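Local coordinates for protein antigen 43 (Escherichia coli, PDB 4KH3) that self-associates between bacterial cells as an autotransporter adhesin, driving the clumping of Escherichia coli by a Velcro-like mechanism, with a probable part in biofilm formation, at residues G16-N21 and T35-L40. Sequence-based numbering, arbitrary orientation.
Sequences GGTLVN and TVSTGL
Thr-18 and Thr-35 sit side by side on one face of a short parallel strand pair, pointing the same way, with OG1 of Thr-18 3.9 Å from CB of Thr-35. Both have CG2 anti to the backbone N, and the two methyls consequently come within 4.1 Å of each other. Three backbone bonds set this parallel register: Thr-35 N donates to Gly-17 O with an N-H...O angle of 166°, Leu-19 N to Thr-35 O at 2.9 Å, and Ser-37 N to Leu-19 O. Gly-17 O is gripped twice, since a water also donates to it while accepting from Thr-35 OG1 at 2.7 Å. On the other face, Leu-19 and Val-36 meet through methyls, CD1 to CG2 at 4.2 Å. Beyond the strands, Thr-38 turns its CB toward residues 16-21; OG1 stands anti to the backbone N (chi1 -177°), which leaves CG2 between the N and the carbonyl carbon, 3.4 Å from Leu-19 O, while OG1 is hydrogen-bonded to Glu-41 and His-22 N. This stacking of equivalent strands in successive turns is characteristic of the right-handed beta-helix of autotransporter passenger domains. The contact lies near the N-terminal end of the chain, where strand 35-36 pairs in turn with strand 65-66; Ser-37 OG bonds to Thr-67, and Leu-19 and Val-36 pack on Gln-53 of strand 52-55.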
loop_
_atom_site.group_PDB
_atom_site.type_symbol
_atom_site.label_atom_id
_atom_site.label_comp_id
_atom_site.label_asym_id
_atom_site.label_seq_id
_atom_site.Cartn_x
_atom_site.Cartn_y
_atom_site.Cartn_z
ATOM N N GLY A 16 -4.975 43.303 26.316
ATOM C CA GLY A 16 -4.218 42.538 27.295
ATOM C C GLY A 16 -5.008 42.070 28.500
ATOM O O GLY A 16 -6.241 42.126 28.515
ATOM N N GLY A 17 -4.284 41.622 29.523
ATOM C CA GLY A 17 -4.899 41.005 30.685
ATOM C C GLY A 17 -4.771 39.489 30.657
ATOM O O GLY A 17 -4.489 38.887 29.618
ATOM N N THR A 18 -4.976 38.862 31.806
ATOM C CA THR A 18 -4.902 37.422 31.901
ATOM C C THR A 18 -6.066 36.931 32.745
ATOM O O THR A 18 -6.214 37.335 33.892
ATOM C CB THR A 18 -3.568 36.966 32.529
ATOM O OG1 THR A 18 -2.467 37.467 31.753
ATOM C CG2 THR A 18 -3.490 35.445 32.562
ATOM N N LEU A 19 -6.901 36.068 32.174
ATOM C CA LEU A 19 -8.021 35.507 32.915
ATOM C C LEU A 19 -7.591 34.285 33.710
ATOM O O LEU A 19 -7.119 33.294 33.145
ATOM C CB LEU A 19 -9.156 35.123 31.979
ATOM C CG LEU A 19 -9.742 36.235 31.123
ATOM C CD1 LEU A 19 -10.898 35.664 30.308
ATOM C CD2 LEU A 19 -10.205 37.383 32.000
ATOM N N VAL A 20 -7.763 34.359 35.025
ATOM C CA VAL A 20 -7.420 33.247 35.897
ATOM C C VAL A 20 -8.565 32.981 36.865
ATOM O O VAL A 20 -9.547 33.729 36.883
ATOM C CB VAL A 20 -6.136 33.542 36.681
ATOM C CG1 VAL A 20 -4.926 33.592 35.735
ATOM C CG2 VAL A 20 -6.286 34.851 37.426
ATOM N N ASN A 21 -8.449 31.893 37.629
ATOM C CA ASN A 21 -9.353 31.610 38.746
ATOM C C ASN A 21 -10.817 31.802 38.415
ATOM O O ASN A 21 -11.515 32.531 39.114
ATOM C CB ASN A 21 -9.006 32.487 39.952
ATOM C CG ASN A 21 -7.526 32.491 40.259
ATOM O OD1 ASN A 21 -6.852 31.454 40.196
ATOM N ND2 ASN A 21 -7.004 33.663 40.581
ATOM N N THR A 35 -4.778 36.911 27.416
ATOM C CA THR A 35 -4.338 35.549 27.722
ATOM C C THR A 35 -5.396 34.874 28.592
ATOM O O THR A 35 -5.779 35.400 29.635
ATOM C CB THR A 35 -2.976 35.531 28.464
ATOM O OG1 THR A 35 -1.972 36.119 27.635
ATOM C CG2 THR A 35 -2.548 34.097 28.826
ATOM N N VAL A 36 -5.868 33.712 28.152
ATOM C CA VAL A 36 -6.964 33.014 28.818
ATOM C C VAL A 36 -6.441 31.731 29.456
ATOM O O VAL A 36 -6.062 30.785 28.762
ATOM C CB VAL A 36 -8.099 32.685 27.817
ATOM C CG1 VAL A 36 -9.208 31.926 28.495
ATOM C CG2 VAL A 36 -8.643 33.968 27.186
ATOM N N SER A 37 -6.406 31.701 30.780
ATOM C CA SER A 37 -5.807 30.580 31.490
ATOM C C SER A 37 -6.760 29.945 32.471
ATOM O O SER A 37 -6.334 29.392 33.467
ATOM C CB SER A 37 -4.569 31.035 32.235
ATOM O OG SER A 37 -3.633 31.580 31.334
ATOM N N THR A 38 -8.051 30.031 32.183
ATOM C CA THR A 38 -9.065 29.478 33.053
ATOM C C THR A 38 -10.292 29.160 32.217
ATOM O O THR A 38 -10.480 29.748 31.148
ATOM C CB THR A 38 -9.452 30.473 34.180
ATOM O OG1 THR A 38 -10.407 29.863 35.054
ATOM C CG2 THR A 38 -10.054 31.744 33.599
ATOM N N GLY A 39 -11.111 28.221 32.697
ATOM C CA GLY A 39 -12.357 27.861 32.047
ATOM C C GLY A 39 -12.374 26.419 31.586
ATOM O O GLY A 39 -13.421 25.906 31.201
ATOM N N LEU A 40 -11.216 25.765 31.614
ATOM C CA LEU A 40 -11.110 24.367 31.193
ATOM C C LEU A 40 -10.389 23.528 32.257
ATOM O O LEU A 40 -9.833 22.458 31.964
ATOM C CB LEU A 40 -10.378 24.259 29.842
ATOM C CG LEU A 40 -10.690 23.018 28.992
ATOM C CD1 LEU A 40 -12.122 23.040 28.505
ATOM C CD2 LEU A 40 -9.735 22.892 27.822
HETATM O O HOH W 1 -2.292 38.840 27.744
#